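PDB 3W5M: alpha-L-rhamnosidase from Streptomyces avermitilis, which hydrolyses terminal non-reducing alpha-L-rhamnose residues from citrus flavonoids and gum arabic and binds L-rhamnose through a calcium-dependent carbohydrate-binding module. Local coordinates for residues A319-A331 with L343-Q357. Residues are numbered along the deposited sequence; the frame is centred on the assembly and turned at random.
Sequences ARLYATALGLYEA and LAPGWTDYRKRVQYQ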
loop_
_atom_site.group_PDB
_atom_site.type_symbol
_atom_site.label_atom_id
_atom_site.label_comp_id
_atom_site.label_asym_id
_atom_site.label_seq_id
_atom_site.Cartn_x
_atom_site.Cartn_y
_atom_site.Cartn_z
ATOM N N ALA A 319 -11.155 -26.856 12.375
ATOM C CA ALA A 319 -9.700 -26.711 12.250
ATOM C C ALA A 319 -9.394 -25.276 11.854
ATOM O O ALA A 319 -10.146 -24.666 11.069
ATOM C CB ALA A 319 -9.088 -27.702 11.251
ATOM N N ARG A 320 -8.300 -24.739 12.421
ATOM C CA ARG A 320 -7.880 -23.368 12.162
ATOM C C ARG A 320 -6.408 -23.386 11.883
ATOM O O ARG A 320 -5.650 -24.171 12.503
ATOM C CB ARG A 320 -8.101 -22.482 13.410
ATOM C CG ARG A 320 -9.554 -22.361 13.836
ATOM C CD ARG A 320 -10.353 -21.571 12.800
ATOM N NE ARG A 320 -11.749 -21.367 13.193
ATOM C CZ ARG A 320 -12.777 -22.063 12.717
ATOM N NH1 ARG A 320 -12.569 -23.028 11.819
ATOM N NH2 ARG A 320 -14.011 -21.796 13.124
ATOM N N LEU A 321 -5.977 -22.567 10.925
ATOM C CA LEU A 321 -4.560 -22.329 10.758
ATOM C C LEU A 321 -4.314 -20.866 11.131
ATOM O O LEU A 321 -4.946 -19.979 10.571
ATOM C CB LEU A 321 -4.088 -22.582 9.310
ATOM C CG LEU A 321 -2.622 -22.292 8.984
ATOM C CD1 LEU A 321 -1.723 -23.342 9.627
ATOM C CD2 LEU A 321 -2.340 -22.233 7.483
ATOM N N TYR A 322 -3.398 -20.656 12.065
ATOM C CA TYR A 322 -2.869 -19.329 12.396
ATOM C C TYR A 322 -1.456 -19.261 11.814
ATOM O O TYR A 322 -0.637 -20.180 12.011
ATOM C CB TYR A 322 -2.835 -19.155 13.934
ATOM C CG TYR A 322 -4.146 -19.506 14.594
ATOM C CD1 TYR A 322 -5.153 -18.589 14.681
ATOM C CD2 TYR A 322 -4.377 -20.781 15.094
ATOM C CE1 TYR A 322 -6.356 -18.886 15.284
ATOM C CE2 TYR A 322 -5.574 -21.108 15.703
ATOM C CZ TYR A 322 -6.562 -20.159 15.782
ATOM O OH TYR A 322 -7.767 -20.462 16.365
ATOM N N ALA A 323 -1.156 -18.190 11.075
ATOM C CA ALA A 323 0.152 -18.094 10.436
ATOM C C ALA A 323 0.616 -16.672 10.292
ATOM O O ALA A 323 -0.187 -15.723 10.251
ATOM C CB ALA A 323 0.113 -18.769 9.064
ATOM N N THR A 324 1.923 -16.540 10.185
ATOM C CA THR A 324 2.543 -15.261 9.853
ATOM C C THR A 324 3.936 -15.530 9.282
ATOM O O THR A 324 4.382 -16.686 9.208
ATOM C CB THR A 324 2.570 -14.296 11.086
ATOM O OG1 THR A 324 3.085 -13.006 10.671
ATOM C CG2 THR A 324 3.394 -14.870 12.261
ATOM N N ALA A 325 4.613 -14.484 8.807
ATOM C CA ALA A 325 5.958 -14.613 8.295
ATOM C C ALA A 325 6.718 -13.331 8.578
ATOM O O ALA A 325 6.135 -12.245 8.636
ATOM C CB ALA A 325 5.941 -14.887 6.778
ATOM N N LEU A 326 8.007 -13.480 8.806
ATOM C CA LEU A 326 8.919 -12.350 8.650
ATOM C C LEU A 326 9.361 -12.410 7.211
ATOM O O LEU A 326 10.242 -13.196 6.854
ATOM C CB LEU A 326 10.076 -12.450 9.628
ATOM C CG LEU A 326 9.518 -12.370 11.062
ATOM C CD1 LEU A 326 10.624 -12.684 12.047
ATOM C CD2 LEU A 326 8.870 -11.004 11.386
ATOM N N GLY A 327 8.662 -11.667 6.359
ATOM C CA GLY A 327 8.728 -11.923 4.906
ATOM C C GLY A 327 7.308 -12.023 4.373
ATOM O O GLY A 327 6.428 -11.271 4.810
ATOM N N LEU A 328 7.058 -12.967 3.462
ATOM C CA LEU A 328 5.714 -13.177 2.950
ATOM C C LEU A 328 5.552 -14.687 2.843
ATOM O O LEU A 328 6.545 -15.384 2.690
ATOM C CB LEU A 328 5.538 -12.603 1.519
ATOM C CG LEU A 328 5.866 -11.123 1.274
ATOM C CD1 LEU A 328 5.812 -10.884 -0.236
ATOM C CD2 LEU A 328 4.873 -10.229 1.986
ATOM N N TYR A 329 4.308 -15.154 2.894
ATOM C CA TYR A 329 4.059 -16.593 2.788
ATOM C C TYR A 329 2.756 -16.838 2.028
ATOM O O TYR A 329 1.873 -15.952 1.928
ATOM C CB TYR A 329 4.010 -17.266 4.173
ATOM C CG TYR A 329 2.749 -16.958 4.921
ATOM C CD1 TYR A 329 2.587 -15.715 5.587
ATOM C CD2 TYR A 329 1.691 -17.847 4.927
ATOM C CE1 TYR A 329 1.411 -15.400 6.229
ATOM C CE2 TYR A 329 0.497 -17.530 5.573
ATOM C CZ TYR A 329 0.371 -16.306 6.227
ATOM O OH TYR A 329 -0.796 -15.982 6.870
ATOM N N GLU A 330 2.630 -18.065 1.538
ATOM C CA GLU A 330 1.362 -18.582 1.035
ATOM C C GLU A 330 1.350 -20.025 1.475
ATOM O O GLU A 330 2.303 -20.741 1.192
ATOM C CB GLU A 330 1.332 -18.550 -0.481
ATOM C CG GLU A 330 -0.009 -18.946 -1.059
ATOM C CD GLU A 330 0.052 -18.952 -2.583
ATOM O OE1 GLU A 330 0.457 -19.979 -3.171
ATOM O OE2 GLU A 330 -0.268 -17.906 -3.167
ATOM N N ALA A 331 0.297 -20.419 2.181
ATOM C CA ALA A 331 0.209 -21.735 2.756
ATOM C C ALA A 331 -0.726 -22.595 1.941
ATOM O O ALA A 331 -1.687 -22.101 1.324
ATOM C CB ALA A 331 -0.290 -21.663 4.189
ATOM N N LEU A 343 0.260 -11.462 -0.571
ATOM C CA LEU A 343 1.291 -10.691 0.156
ATOM C C LEU A 343 1.121 -10.703 1.684
ATOM O O LEU A 343 1.401 -9.699 2.347
ATOM C CB LEU A 343 1.320 -9.243 -0.388
ATOM C CG LEU A 343 1.338 -9.095 -1.907
ATOM C CD1 LEU A 343 1.243 -7.605 -2.236
ATOM C CD2 LEU A 343 2.638 -9.656 -2.446
ATOM N N ALA A 344 0.661 -11.825 2.243
ATOM C CA ALA A 344 0.450 -11.948 3.689
ATOM C C ALA A 344 1.840 -12.005 4.297
ATOM O O ALA A 344 2.708 -12.673 3.750
ATOM C CB ALA A 344 -0.293 -13.234 4.011
ATOM N N PRO A 345 2.055 -11.392 5.479
ATOM C CA PRO A 345 1.148 -10.810 6.433
ATOM C C PRO A 345 1.013 -9.288 6.251
ATOM O O PRO A 345 0.274 -8.671 6.999
ATOM C CB PRO A 345 1.835 -11.111 7.772
ATOM C CG PRO A 345 3.289 -11.072 7.468
ATOM C CD PRO A 345 3.430 -11.480 6.005
ATOM N N GLY A 346 1.724 -8.702 5.295
ATOM C CA GLY A 346 1.675 -7.235 5.127
ATOM C C GLY A 346 2.862 -6.583 5.830
ATOM O O GLY A 346 3.673 -7.275 6.436
ATOM N N TRP A 347 2.947 -5.246 5.748
ATOM C CA TRP A 347 4.090 -4.493 6.222
ATOM C C TRP A 347 3.746 -3.783 7.533
ATOM O O TRP A 347 2.818 -2.967 7.590
ATOM C CB TRP A 347 4.443 -3.408 5.200
ATOM C CG TRP A 347 5.719 -2.666 5.454
ATOM C CD1 TRP A 347 6.674 -2.931 6.387
ATOM C CD2 TRP A 347 6.217 -1.578 4.665
ATOM N NE1 TRP A 347 7.728 -2.050 6.256
ATOM C CE2 TRP A 347 7.462 -1.196 5.220
ATOM C CE3 TRP A 347 5.697 -0.850 3.581
ATOM C CZ2 TRP A 347 8.219 -0.136 4.703
ATOM C CZ3 TRP A 347 6.450 0.176 3.047
ATOM C CH2 TRP A 347 7.698 0.537 3.614
ATOM N N THR A 348 4.483 -4.155 8.565
ATOM C CA THR A 348 4.524 -3.414 9.831
ATOM C C THR A 348 5.993 -3.200 10.213
ATOM O O THR A 348 6.900 -3.783 9.585
ATOM C CB THR A 348 3.775 -4.139 10.961
ATOM O OG1 THR A 348 4.225 -5.505 11.054
ATOM C CG2 THR A 348 2.237 -4.098 10.725
ATOM N N ASP A 349 6.263 -2.379 11.242
ATOM C CA ASP A 349 7.627 -2.379 11.764
ATOM C C ASP A 349 7.869 -3.701 12.513
ATOM O O ASP A 349 7.480 -3.849 13.697
ATOM C CB ASP A 349 7.892 -1.155 12.675
ATOM C CG ASP A 349 9.281 -1.209 13.357
ATOM O OD1 ASP A 349 10.062 -2.175 13.187
ATOM O OD2 ASP A 349 9.589 -0.261 14.116
ATOM N N TYR A 350 8.519 -4.659 11.836
ATOM C CA TYR A 350 8.629 -6.019 12.360
ATOM C C TYR A 350 9.388 -6.162 13.693
ATOM O O TYR A 350 9.306 -7.193 14.355
ATOM C CB TYR A 350 9.254 -6.942 11.323
ATOM C CG TYR A 350 8.478 -6.967 10.021
ATOM C CD1 TYR A 350 7.228 -7.580 9.932
ATOM C CD2 TYR A 350 9.002 -6.354 8.869
ATOM C CE1 TYR A 350 6.518 -7.586 8.711
ATOM C CE2 TYR A 350 8.302 -6.349 7.677
ATOM C CZ TYR A 350 7.071 -6.996 7.596
ATOM O OH TYR A 350 6.409 -6.984 6.376
ATOM N N ARG A 351 10.144 -5.146 14.062
ATOM C CA ARG A 351 10.791 -5.121 15.379
ATOM C C ARG A 351 9.723 -4.954 16.464
ATOM O O ARG A 351 9.843 -5.519 17.553
ATOM C CB ARG A 351 11.766 -3.953 15.463
ATOM C CG ARG A 351 12.981 -4.047 14.546
ATOM C CD ARG A 351 13.633 -2.683 14.327
ATOM N NE ARG A 351 12.888 -1.816 13.404
ATOM C CZ ARG A 351 13.261 -0.580 13.067
ATOM N NH1 ARG A 351 14.380 -0.065 13.575
ATOM N NH2 ARG A 351 12.524 0.145 12.215
ATOM N N LYS A 352 8.676 -4.181 16.166
ATOM C CA LYS A 352 7.636 -3.886 17.146
ATOM C C LYS A 352 6.440 -4.810 17.071
ATOM O O LYS A 352 5.880 -5.183 18.110
ATOM C CB LYS A 352 7.198 -2.421 17.045
ATOM C CG LYS A 352 8.346 -1.475 17.405
ATOM C CD LYS A 352 7.880 -0.052 17.578
ATOM C CE LYS A 352 9.017 0.818 18.078
ATOM N NZ LYS A 352 8.468 2.149 18.454
ATOM N N ARG A 353 6.033 -5.180 15.857
ATOM C CA ARG A 353 4.856 -6.041 15.726
ATOM C C ARG A 353 4.864 -6.740 14.365
ATOM O O ARG A 353 5.429 -6.226 13.369
ATOM C CB ARG A 353 3.554 -5.250 15.919
ATOM C CG ARG A 353 3.215 -4.312 14.760
ATOM C CD ARG A 353 2.006 -3.420 15.026
ATOM N NE ARG A 353 2.328 -2.450 16.082
ATOM C CZ ARG A 353 1.779 -2.461 17.295
ATOM N NH1 ARG A 353 0.840 -3.368 17.610
ATOM N NH2 ARG A 353 2.165 -1.561 18.201
ATOM N N VAL A 354 4.290 -7.934 14.349
ATOM C CA VAL A 354 3.979 -8.604 13.092
ATOM C C VAL A 354 2.504 -9.019 13.183
ATOM O O VAL A 354 2.013 -9.361 14.252
ATOM C CB VAL A 354 4.930 -9.785 12.800
ATOM C CG1 VAL A 354 4.721 -10.943 13.763
ATOM C CG2 VAL A 354 4.814 -10.236 11.324
ATOM N N GLN A 355 1.798 -8.996 12.059
ATOM C CA GLN A 355 0.369 -9.322 12.069
ATOM C C GLN A 355 0.200 -10.782 11.634
ATOM O O GLN A 355 0.911 -11.224 10.752
ATOM C CB GLN A 355 -0.399 -8.375 11.141
ATOM C CG GLN A 355 -0.339 -6.939 11.627
ATOM C CD GLN A 355 -1.441 -6.050 11.076
ATOM O OE1 GLN A 355 -2.375 -5.633 11.806
ATOM N NE2 GLN A 355 -1.344 -5.759 9.810
ATOM N N TYR A 356 -0.693 -11.525 12.278
ATOM C CA TYR A 356 -0.972 -12.932 11.861
ATOM C C TYR A 356 -2.386 -13.055 11.282
ATOM O O TYR A 356 -3.280 -12.201 11.516
ATOM C CB TYR A 356 -0.761 -13.937 13.022
ATOM C CG TYR A 356 -1.847 -13.915 14.077
ATOM C CD1 TYR A 356 -3.044 -14.638 13.908
ATOM C CD2 TYR A 356 -1.686 -13.163 15.250
ATOM C CE1 TYR A 356 -4.046 -14.615 14.871
ATOM C CE2 TYR A 356 -2.673 -13.156 16.238
ATOM C CZ TYR A 356 -3.846 -13.873 16.045
ATOM O OH TYR A 356 -4.857 -13.851 16.978
ATOM N N GLN A 357 -2.571 -14.112 10.496
ATOM C CA GLN A 357 -3.836 -14.386 9.795
ATOM C C GLN A 357 -4.440 -15.658 10.360
ATOM O O GLN A 357 -3.718 -16.532 10.841
ATOM C CB GLN A 357 -3.626 -14.549 8.268
ATOM C CG GLN A 357 -3.057 -13.320 7.531
ATOM C CD GLN A 357 -1.674 -12.912 7.985
ATOM O OE1 GLN A 357 -0.720 -13.701 7.902
ATOM N NE2 GLN A 357 -1.559 -11.681 8.530
HETATM O O HOH W 1 7.403 -8.675 4.497
HETATM O O HOH W 2 -0.284 -14.698 0.913
#
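The hydroxyl of Y329 donates to the side-chain carbonyl of Q357, OH to OE1 2.5 Å. The bond lies in the amide plane on a lone pair of OE1, and OE1 sits at the ring edge. The two side chains run antiparallel alongside one another, ring and amide planes 32° apart. Q357 bends at chi2 (62°), which folds its amide back toward the tyrosine. CE1 of Y329 also touches CB of A344 at 3.5 Å. With an alanine here, OE1 of Q357 would probably lose this donor and a gap would open beside A344.

A323 and Q357 form an antiparallel hydrogen-bonded pair, with Q357 N to A323 O at 2.9 Å. This joins strands 316-326 and 353-360 in one sheet of the alpha-L-rhamnosidase N-terminal domain. Y329 lies on strand 328-333 of another sheet. OG1 of T324, anti to the backbone N (chi1 -175°), reaches Q355 O at 2.8 Å from above the carbonyl plane. CG2 of V354 lies 3.3 Å from the same OG1. P345, after a cis peptide bond, sets CD against G327 O at 3.2 Å. A water donates to both G327 O and Y350 OH, linking the turn at G327 to the 343-352 loop; that hydroxyl in turn donates to G346 O. The Y329-Q357 bond thus satisfies a buried carbonyl and ties the two sheets together.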